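Long-range contacts in beta-lactamase OXA-2 (Salmonella typhimurium, PDB 1K38), which hydrolyses beta-lactam antibiotics such as oxacillin, opening the lactam ring to give a substituted beta-amino acid and so conferring antibiotic resistance: residues D91-M96 against K173-V178; E149-L154 against F211-I216; W184-K189 against G197-W202. All coordinates share one frame; numbering follows the deposited sequence. Where two conformers were deposited one is given.

In the fold
Contacts 2 and 3 belong to the central sheet of the penicillin-recognising fold, their centres about 9 Å apart: contact 3 is the hairpin pairing, and contact 2 packs helix 147-158 against strand 208-217, which pairs with the hairpin through Phe212 N and Gly201 O (2.9 Å, probably bonded). Contact 1 lies about 12 Å from contact 3, centre to centre, and joins helix 92-97 to the helix leading into edge strand 177-181; its Met176 O approaches Ala188 N at 2.9 Å, probably bonded. Contacts 1 and 3 border the active site, the side chain of Lys189 coming within about 4 Å of that of Ser51, the predicted nucleophile; that of Gln150 in contact 2 lies about 9 Å from Ser51.

Contact 1: residues D91-M96 against K173-V178; sequences DLRSAM and KDLMIV
The backbone oxygen of Asp174 accepts two hydrogen bonds, from Arg93 NH1 at 3.0 Å and from Ile177 N, and the two donors reach it from opposite faces of its carbonyl plane. The arginine comes from the first turn of helix 92-97, whose start is closed by a capping box: Ser94 N donates to Asp91 OD1, while Asp91 N donates to Ser94 OG. The acceptor lies where helix 166-175 gives way to strand 177-181.

The guanidinium grips Asp174 end-on, NH1 on the backbone oxygen and NH2 on OD2 of the carboxylate. The NH2 bond is a salt bridge of 2.8 Å, approaching on the anti side and 28° out of the carboxylate plane, and NH1 adds a weak bond to that oxygen. The two flat groups stand nearly perpendicular, at 83°. Asp174 OD2 has a second cationic partner in Arg187 of the second subunit, so the bridge sits at the dimer interface and the aspartate is probably held in its charged form.

Leu175 supplies the apolar half. Its CD2 lies over the centre of the guanidinium, 3.9 Å above the plane, and also packs on the Arg93 backbone, 3.6 Å from CA. With CG turned away from the backbone N (chi1 -160°) and a bend at chi3, the Arg93 chain folds over this methyl. Leu175 CD1 meets Leu92 CB. A water accepts from Arg93 NH1 and donates to Leu175 O at 2.8 Å and to Ile177 O at 2.9 Å.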
loop_
_atom_site.group_PDB
_atom_site.type_symbol
_atom_site.label_atom_id
_atom_site.label_comp_id
_atom_site.label_asym_id
_atom_site.label_seq_id
_atom_site.Cartn_x
_atom_site.Cartn_y
_atom_site.Cartn_z
ATOM N N ASP A 91 10.593 2.202 13.138
ATOM C CA ASP A 91 9.257 1.629 13.221
ATOM C C ASP A 91 9.324 0.502 12.198
ATOM O O ASP A 91 10.351 0.338 11.531
ATOM C CB ASP A 91 8.130 2.630 12.893
ATOM C CG ASP A 91 8.357 3.425 11.616
ATOM O OD1 ASP A 91 9.083 2.978 10.705
ATOM O OD2 ASP A 91 7.758 4.522 11.524
ATOM N N LEU A 92 8.273 -0.296 12.072
ATOM C CA LEU A 92 8.322 -1.397 11.119
ATOM C C LEU A 92 8.618 -0.998 9.684
ATOM O O LEU A 92 9.364 -1.688 8.994
ATOM C CB LEU A 92 7.019 -2.192 11.141
ATOM C CG LEU A 92 6.830 -3.179 12.290
ATOM C CD1 LEU A 92 5.468 -3.822 12.155
ATOM C CD2 LEU A 92 7.930 -4.236 12.268
ATOM N N ARG A 93 8.043 0.107 9.225
ATOM C CA ARG A 93 8.267 0.509 7.842
ATOM C C ARG A 93 9.706 0.923 7.574
ATOM O O ARG A 93 10.267 0.570 6.539
ATOM C CB ARG A 93 7.311 1.634 7.436
ATOM C CG ARG A 93 7.160 1.767 5.917
ATOM C CD ARG A 93 6.099 2.796 5.543
ATOM N NE ARG A 93 4.765 2.435 6.017
ATOM C CZ ARG A 93 3.918 1.647 5.360
ATOM N NH1 ARG A 93 4.259 1.127 4.187
ATOM N NH2 ARG A 93 2.724 1.377 5.878
ATOM N N SER A 94 10.314 1.662 8.496
ATOM C CA SER A 94 11.695 2.073 8.284
ATOM C C SER A 94 12.606 0.856 8.377
ATOM O O SER A 94 13.577 0.748 7.633
ATOM C CB SER A 94 12.125 3.132 9.309
ATOM O OG SER A 94 12.119 2.626 10.631
ATOM N N ALA A 95 12.280 -0.070 9.278
ATOM C CA ALA A 95 13.088 -1.270 9.454
ATOM C C ALA A 95 13.067 -2.135 8.197
ATOM O O ALA A 95 14.085 -2.706 7.812
ATOM C CB ALA A 95 12.590 -2.075 10.658
ATOM N N MET A 96 11.897 -2.207 7.573
ATOM C CA MET A 96 11.695 -2.986 6.359
ATOM C C MET A 96 12.408 -2.326 5.183
ATOM O O MET A 96 13.173 -2.967 4.461
ATOM C CB MET A 96 10.197 -3.077 6.054
ATOM C CG MET A 96 9.831 -4.030 4.933
ATOM S SD MET A 96 9.856 -5.741 5.484
ATOM C CE MET A 96 8.195 -5.914 6.133
ATOM N N LYS A 173 2.154 -6.637 3.549
ATOM C CA LYS A 173 2.102 -6.276 2.131
ATOM C C LYS A 173 2.166 -4.763 1.957
ATOM O O LYS A 173 2.676 -4.264 0.951
ATOM C CB LYS A 173 0.848 -6.859 1.465
ATOM C CG LYS A 173 0.980 -8.355 1.207
ATOM C CD LYS A 173 -0.229 -8.947 0.488
ATOM C CE LYS A 173 -1.429 -9.079 1.412
ATOM N NZ LYS A 173 -2.576 -9.762 0.745
ATOM N N ASP A 174 1.661 -4.025 2.937
ATOM C CA ASP A 174 1.716 -2.577 2.857
ATOM C C ASP A 174 3.151 -2.107 3.118
ATOM O O ASP A 174 3.654 -1.215 2.436
ATOM C CB ASP A 174 0.758 -1.940 3.859
ATOM C CG ASP A 174 0.394 -0.531 3.465
ATOM O OD1 ASP A 174 -0.685 -0.321 2.848
ATOM O OD2 ASP A 174 1.213 0.358 3.745
ATOM N N LEU A 175 3.816 -2.720 4.092
ATOM C CA LEU A 175 5.197 -2.359 4.416
ATOM C C LEU A 175 6.132 -2.595 3.224
ATOM O O LEU A 175 7.145 -1.906 3.070
ATOM C CB LEU A 175 5.675 -3.166 5.635
ATOM C CG LEU A 175 4.942 -2.867 6.950
ATOM C CD1 LEU A 175 5.360 -3.872 8.017
ATOM C CD2 LEU A 175 5.255 -1.443 7.401
ATOM N N MET A 176 5.772 -3.554 2.375
ATOM C CA MET A 176 6.558 -3.905 1.191
ATOM C C MET A 176 6.443 -2.918 0.026
ATOM O O MET A 176 7.187 -3.025 -0.949
ATOM C CB MET A 176 6.145 -5.293 0.684
ATOM C CG MET A 176 6.570 -6.456 1.572
ATOM S SD MET A 176 5.814 -8.002 1.036
ATOM C CE MET A 176 6.526 -8.182 -0.613
ATOM N N ILE A 177 5.526 -1.959 0.109
ATOM C CA ILE A 177 5.366 -1.019 -0.998
ATOM C C ILE A 177 6.636 -0.227 -1.273
ATOM O O ILE A 177 7.180 0.431 -0.384
ATOM C CB ILE A 177 4.204 -0.044 -0.743
ATOM C CG1 ILE A 177 2.886 -0.826 -0.673
ATOM C CG2 ILE A 177 4.137 0.993 -1.858
ATOM C CD1 ILE A 177 1.737 -0.024 -0.087
ATOM N N VAL A 178 7.088 -0.293 -2.521
ATOM C CA VAL A 178 8.295 0.403 -2.955
ATOM C C VAL A 178 7.982 1.505 -3.961
ATOM O O VAL A 178 8.677 2.521 -4.018
ATOM C CB VAL A 178 9.298 -0.589 -3.600
ATOM C CG1 VAL A 178 10.482 0.164 -4.199
ATOM C CG2 VAL A 178 9.784 -1.581 -2.553
HETATM O O HOH W 1 6.795 0.824 2.443
#

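Contact 2: residues E149-L154 against F211-I216; sequences EQIAFL and FFALNI
Ile151 drives its CD1 methyl onto the backbone of strand 211-216, ending 3.5 Å from Phe212 C and 3.7 Å from Ala213 CB. With CG1 anti to the carbonyl carbon (chi1 -67°), the turn at chi2 (-72°) swings CD1 toward the strand. The methyl consequently sits between the side chains of Phe211 and Ala213, 3.9 Å from Phe211 CB, and over the backbone of Phe212.

Leu154, one turn further along the helix, has the same first torsion but a straight second one (chi2 169°). Its CB faces Phe211 CD2 at 4.0 Å, while CD1 extends toward Phe212 O. The Phe211 ring also meets the helix backbone obliquely, CE2 lying 3.8 Å from Leu154 O. At the other end, Gln150 touches Ala213 through CB alone; its amide is carried off by the bend at chi2 and is hydrogen-bonded through NE2 to Thr52 OG1, next to the predicted nucleophile Ser51.

No hydrogen bond joins the two segments. Their axes approach to 7.8 Å, a close fit consistent with the small Ala213 beneath the helix. Segments 149-154 and 211-216 run roughly antiparallel, the one within helix 147-158 and the other within strand 208-217, with Ile151 also reaching strand 21-27 and Leu154 touching Trp202 of strand 196-205, while Phe212 and Leu214 pack on helix 226-238 across the sheet.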
loop_
_atom_site.group_PDB
_atom_site.type_symbol
_atom_site.label_atom_id
_atom_site.label_comp_id
_atom_site.label_asym_id
_atom_site.label_seq_id
_atom_site.Cartn_x
_atom_site.Cartn_y
_atom_site.Cartn_z
ATOM N N GLU A 149 10.947 -21.163 -4.437
ATOM C CA GLU A 149 10.245 -21.250 -3.162
ATOM C C GLU A 149 9.800 -19.861 -2.691
ATOM O O GLU A 149 8.763 -19.723 -2.039
ATOM C CB GLU A 149 11.136 -21.925 -2.118
ATOM C CG GLU A 149 11.378 -23.396 -2.418
ATOM C CD GLU A 149 12.248 -24.074 -1.386
ATOM O OE1 GLU A 149 13.307 -23.513 -1.043
ATOM O OE2 GLU A 149 11.879 -25.176 -0.928
ATOM N N GLN A 150 10.577 -18.832 -3.023
ATOM C CA GLN A 150 10.203 -17.469 -2.650
ATOM C C GLN A 150 8.921 -17.102 -3.394
ATOM O O GLN A 150 8.026 -16.472 -2.832
ATOM C CB GLN A 150 11.308 -16.472 -3.023
ATOM C CG GLN A 150 12.577 -16.595 -2.180
ATOM C CD GLN A 150 12.688 -15.533 -1.096
ATOM O OE1 GLN A 150 11.679 -15.034 -0.587
ATOM N NE2 GLN A 150 13.922 -15.187 -0.730
ATOM N N ILE A 151 8.838 -17.490 -4.666
ATOM C CA ILE A 151 7.651 -17.196 -5.466
ATOM C C ILE A 151 6.430 -17.851 -4.829
ATOM O O ILE A 151 5.403 -17.204 -4.641
ATOM C CB ILE A 151 7.801 -17.722 -6.917
ATOM C CG1 ILE A 151 8.891 -16.935 -7.657
ATOM C CG2 ILE A 151 6.467 -17.617 -7.647
ATOM C CD1 ILE A 151 8.507 -15.516 -8.022
ATOM N N ALA A 152 6.548 -19.130 -4.490
ATOM C CA ALA A 152 5.434 -19.848 -3.879
ATOM C C ALA A 152 4.986 -19.168 -2.590
ATOM O O ALA A 152 3.790 -19.035 -2.336
ATOM C CB ALA A 152 5.828 -21.296 -3.606
ATOM N N PHE A 153 5.945 -18.738 -1.777
ATOM C CA PHE A 153 5.632 -18.064 -0.526
ATOM C C PHE A 153 4.928 -16.729 -0.776
ATOM O O PHE A 153 3.921 -16.423 -0.140
ATOM C CB PHE A 153 6.910 -17.819 0.281
ATOM C CG PHE A 153 6.711 -16.900 1.447
ATOM C CD1 PHE A 153 6.013 -17.327 2.571
ATOM C CD2 PHE A 153 7.179 -15.589 1.403
ATOM C CE1 PHE A 153 5.779 -16.466 3.633
ATOM C CE2 PHE A 153 6.950 -14.717 2.461
ATOM C CZ PHE A 153 6.245 -15.159 3.580
ATOM N N LEU A 154 5.461 -15.937 -1.704
ATOM C CA LEU A 154 4.876 -14.635 -2.015
ATOM C C LEU A 154 3.445 -14.742 -2.525
ATOM O O LEU A 154 2.604 -13.899 -2.211
ATOM C CB LEU A 154 5.739 -13.906 -3.051
ATOM C CG LEU A 154 7.129 -13.486 -2.562
ATOM C CD1 LEU A 154 7.958 -13.018 -3.751
ATOM C CD2 LEU A 154 7.010 -12.382 -1.511
ATOM N N PHE A 211 4.695 -11.850 -10.212
ATOM C CA PHE A 211 5.658 -12.128 -9.148
ATOM C C PHE A 211 7.059 -12.334 -9.687
ATOM O O PHE A 211 7.236 -12.821 -10.799
ATOM C CB PHE A 211 5.250 -13.384 -8.378
ATOM C CG PHE A 211 3.902 -13.287 -7.747
ATOM C CD1 PHE A 211 2.749 -13.522 -8.491
ATOM C CD2 PHE A 211 3.777 -12.920 -6.413
ATOM C CE1 PHE A 211 1.488 -13.389 -7.914
ATOM C CE2 PHE A 211 2.526 -12.784 -5.826
ATOM C CZ PHE A 211 1.375 -13.018 -6.581
ATOM N N PHE A 212 8.056 -11.959 -8.894
ATOM C CA PHE A 212 9.438 -12.149 -9.303
ATOM C C PHE A 212 10.325 -12.485 -8.121
ATOM O O PHE A 212 10.052 -12.103 -6.978
ATOM C CB PHE A 212 9.997 -10.904 -10.004
ATOM C CG PHE A 212 10.065 -9.686 -9.131
ATOM C CD1 PHE A 212 9.013 -8.780 -9.107
ATOM C CD2 PHE A 212 11.177 -9.450 -8.325
ATOM C CE1 PHE A 212 9.064 -7.648 -8.293
ATOM C CE2 PHE A 212 11.240 -8.321 -7.505
ATOM C CZ PHE A 212 10.178 -7.417 -7.490
ATOM N N ALA A 213 11.385 -13.226 -8.409
ATOM C CA ALA A 213 12.353 -13.599 -7.399
ATOM C C ALA A 213 13.681 -13.752 -8.117
ATOM O O ALA A 213 13.858 -14.654 -8.939
ATOM C CB ALA A 213 11.954 -14.907 -6.714
ATOM N N LEU A 214 14.597 -12.836 -7.825
ATOM C CA LEU A 214 15.918 -12.852 -8.429
ATOM C C LEU A 214 17.012 -12.883 -7.389
ATOM O O LEU A 214 16.873 -12.307 -6.317
ATOM C CB LEU A 214 16.134 -11.598 -9.299
ATOM C CG LEU A 214 17.581 -11.260 -9.729
ATOM C CD1 LEU A 214 17.556 -10.537 -11.058
ATOM C CD2 LEU A 214 18.288 -10.397 -8.668
ATOM N N ASN A 215 18.086 -13.605 -7.689
ATOM C CA ASN A 215 19.247 -13.565 -6.820
ATOM C C ASN A 215 20.459 -13.589 -7.731
ATOM O O ASN A 215 20.412 -14.137 -8.837
ATOM C CB ASN A 215 19.280 -14.668 -5.726
ATOM C CG ASN A 215 19.400 -16.079 -6.262
ATOM O OD1 ASN A 215 20.358 -16.431 -6.954
ATOM N ND2 ASN A 215 18.433 -16.916 -5.905
ATOM N N ILE A 216 21.512 -12.913 -7.293
ATOM C CA ILE A 216 22.750 -12.827 -8.053
ATOM C C ILE A 216 23.932 -12.875 -7.110
ATOM O O ILE A 216 23.817 -12.522 -5.938
ATOM C CB ILE A 216 22.870 -11.493 -8.838
ATOM C CG1 ILE A 216 22.665 -10.301 -7.893
ATOM C CG2 ILE A 216 21.875 -11.472 -9.996
ATOM C CD1 ILE A 216 22.995 -8.957 -8.523
#

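Contact 3: residues W184-K189 against G197-W202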
loop_
_atom_site.group_PDB
_atom_site.type_symbol
_atom_site.label_atom_id
_atom_site.label_comp_id
_atom_site.label_asym_id
_atom_site.label_seq_id
_atom_site.Cartn_x
_atom_site.Cartn_y
_atom_site.Cartn_z
ATOM N N TRP A 184 -1.006 0.565 -10.741
ATOM C CA TRP A 184 -0.035 -0.483 -10.435
ATOM C C TRP A 184 0.674 -0.243 -9.105
ATOM O O TRP A 184 0.906 0.900 -8.711
ATOM C CB TRP A 184 0.999 -0.620 -11.560
ATOM C CG TRP A 184 1.826 0.599 -11.806
ATOM C CD1 TRP A 184 1.489 1.682 -12.568
ATOM C CD2 TRP A 184 3.128 0.866 -11.279
ATOM N NE1 TRP A 184 2.505 2.607 -12.548
ATOM C CE2 TRP A 184 3.522 2.133 -11.764
ATOM C CE3 TRP A 184 4.001 0.159 -10.442
ATOM C CZ2 TRP A 184 4.753 2.709 -11.439
ATOM C CZ3 TRP A 184 5.224 0.731 -10.118
ATOM C CH2 TRP A 184 5.590 1.995 -10.615
ATOM N N ILE A 185 1.000 -1.333 -8.416
ATOM C CA ILE A 185 1.684 -1.256 -7.129
ATOM C C ILE A 185 2.824 -2.261 -7.076
ATOM O O ILE A 185 2.624 -3.456 -7.293
ATOM C CB ILE A 185 0.717 -1.549 -5.950
ATOM C CG1 ILE A 185 -0.446 -0.553 -5.972
ATOM C CG2 ILE A 185 1.462 -1.430 -4.616
ATOM C CD1 ILE A 185 -1.524 -0.835 -4.941
ATOM N N LEU A 186 4.021 -1.769 -6.785
ATOM C CA LEU A 186 5.197 -2.624 -6.689
ATOM C C LEU A 186 5.493 -2.885 -5.221
ATOM O O LEU A 186 5.725 -1.944 -4.457
ATOM C CB LEU A 186 6.408 -1.945 -7.345
ATOM C CG LEU A 186 7.776 -2.626 -7.174
ATOM C CD1 LEU A 186 7.786 -3.990 -7.862
ATOM C CD2 LEU A 186 8.861 -1.732 -7.771
ATOM N N ARG A 187 5.464 -4.161 -4.834
ATOM C CA ARG A 187 5.740 -4.571 -3.459
ATOM C C ARG A 187 6.952 -5.484 -3.528
ATOM O O ARG A 187 6.938 -6.487 -4.245
ATOM C CB ARG A 187 4.548 -5.333 -2.864
ATOM C CG ARG A 187 3.206 -4.607 -2.980
ATOM C CD ARG A 187 2.114 -5.399 -2.264
ATOM N NE ARG A 187 0.770 -4.988 -2.670
ATOM C CZ ARG A 187 0.030 -4.069 -2.058
ATOM N NH1 ARG A 187 -1.177 -3.783 -2.534
ATOM N NH2 ARG A 187 0.481 -3.446 -0.972
ATOM N N ALA A 188 8.006 -5.151 -2.792
ATOM C CA ALA A 188 9.204 -5.974 -2.848
ATOM C C ALA A 188 10.102 -5.839 -1.631
ATOM O O ALA A 188 9.881 -4.996 -0.764
ATOM C CB ALA A 188 9.985 -5.629 -4.105
ATOM N N LYS A 189 11.123 -6.689 -1.581
ATOM C CA LYS A 189 12.085 -6.675 -0.487
ATOM C C LYS A 189 13.449 -7.126 -0.989
ATOM O O LYS A 189 13.568 -8.150 -1.663
ATOM C CB LYS A 189 11.636 -7.611 0.638
ATOM C CG LYS A 189 12.543 -7.574 1.867
ATOM C CD LYS A 189 12.311 -6.305 2.676
ATOM C CE LYS A 189 13.493 -5.999 3.584
ATOM N NZ LYS A 189 14.671 -5.540 2.791
ATOM N N GLY A 197 22.869 -11.620 -3.413
ATOM C CA GLY A 197 21.887 -10.553 -3.311
ATOM C C GLY A 197 20.539 -10.963 -3.879
ATOM O O GLY A 197 20.480 -11.693 -4.868
ATOM N N TRP A 198 19.461 -10.492 -3.257
ATOM C CA TRP A 198 18.095 -10.814 -3.687
ATOM C C TRP A 198 17.212 -9.599 -3.926
ATOM O O TRP A 198 17.455 -8.514 -3.412
ATOM C CB TRP A 198 17.307 -11.556 -2.598
ATOM C CG TRP A 198 17.698 -12.914 -2.167
ATOM C CD1 TRP A 198 18.538 -13.239 -1.142
ATOM C CD2 TRP A 198 17.122 -14.144 -2.622
ATOM N NE1 TRP A 198 18.511 -14.599 -0.918
ATOM C CE2 TRP A 198 17.651 -15.177 -1.815
ATOM C CE3 TRP A 198 16.204 -14.472 -3.631
ATOM C CZ2 TRP A 198 17.291 -16.520 -1.983
ATOM C CZ3 TRP A 198 15.846 -15.809 -3.798
ATOM C CH2 TRP A 198 16.390 -16.816 -2.976
ATOM N N TRP A 199 16.162 -9.822 -4.707
ATOM C CA TRP A 199 15.091 -8.848 -4.866
ATOM C C TRP A 199 13.914 -9.737 -5.212
ATOM O O TRP A 199 13.928 -10.448 -6.221
ATOM C CB TRP A 199 15.301 -7.778 -5.943
ATOM C CG TRP A 199 14.382 -6.581 -5.655
ATOM C CD1 TRP A 199 14.050 -6.086 -4.415
ATOM C CD2 TRP A 199 13.736 -5.723 -6.605
ATOM N NE1 TRP A 199 13.246 -4.977 -4.539
ATOM C CE2 TRP A 199 13.037 -4.730 -5.871
ATOM C CE3 TRP A 199 13.679 -5.692 -8.002
ATOM C CZ2 TRP A 199 12.296 -3.720 -6.493
ATOM C CZ3 TRP A 199 12.941 -4.689 -8.621
ATOM C CH2 TRP A 199 12.259 -3.715 -7.867
ATOM N N VAL A 200 12.927 -9.757 -4.324
ATOM C CA VAL A 200 11.738 -10.571 -4.536
ATOM C C VAL A 200 10.510 -9.724 -4.259
ATOM O O VAL A 200 10.570 -8.765 -3.485
ATOM C CB VAL A 200 11.726 -11.817 -3.615
ATOM C CG1 VAL A 200 13.043 -12.574 -3.758
ATOM C CG2 VAL A 200 11.491 -11.413 -2.164
ATOM N N GLY A 201 9.396 -10.075 -4.895
ATOM C CA GLY A 201 8.178 -9.314 -4.694
ATOM C C GLY A 201 7.244 -9.487 -5.868
ATOM O O GLY A 201 7.261 -10.523 -6.523
ATOM N N TRP A 202 6.427 -8.479 -6.133
ATOM C CA TRP A 202 5.504 -8.543 -7.257
ATOM C C TRP A 202 4.971 -7.166 -7.599
ATOM O O TRP A 202 5.095 -6.220 -6.817
ATOM C CB TRP A 202 4.328 -9.496 -6.954
ATOM C CG TRP A 202 3.337 -9.027 -5.898
ATOM C CD1 TRP A 202 2.284 -8.165 -6.077
ATOM C CD2 TRP A 202 3.274 -9.451 -4.527
ATOM N NE1 TRP A 202 1.570 -8.036 -4.905
ATOM C CE2 TRP A 202 2.154 -8.813 -3.939
ATOM C CE3 TRP A 202 4.051 -10.311 -3.740
ATOM C CZ2 TRP A 202 1.796 -9.009 -2.598
ATOM C CZ3 TRP A 202 3.690 -10.507 -2.400
ATOM C CH2 TRP A 202 2.574 -9.857 -1.850
#
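Trp202 lays its indole under the aliphatic part of Arg187: Arg187 CG stands over one face of the indole, offset toward the rim, and Arg187 CD approaches Trp202 CZ2 at 3.6 Å. The chain of Arg187 is extended from CG to NE, and its guanidinium is inclined by 51° to the indole, with Trp202 NE1 at its edge. Both groups end on one carboxylate, since Arg187 NE forms a salt bridge to Glu204 OE2 and Trp202 NE1 donates to the same oxygen, an arrangement that would fix the rotation of the indole.

Beneath these side chains the strands pair antiparallel. Arg187 and Trp202 form a hydrogen-bonded pair, Arg187 N to Trp202 O at 2.9 Å and Trp202 N to Arg187 O at 2.8 Å, and Lys189 pairs in the same way with Val200. Between them, the non-hydrogen-bonded Ala188 and Gly201 draw together to 4.0 Å between their CA atoms. Gly201, with a positive phi of 157°, brings its CA to 3.1 Å from Arg187 O in a CA-H...O contact.

On the face bearing Ala188, Trp199 spreads across the hairpin. Its CG lies opposite the backbone N (chi1 -160°), which carries the indole over the neighbouring strand: NE1 sits 3.4 Å from Ala188 CB, and CH2 3.9 Å from Leu186 CD2. Lys189 projects from the other face, and its NZ is hydrogen-bonded to Ser99 OG. It opens the Lys-Thr-Gly motif, residues 189 to 191, which by similarity binds substrate on the strand that borders the active site in serine beta-lactamases and penicillin-binding proteins.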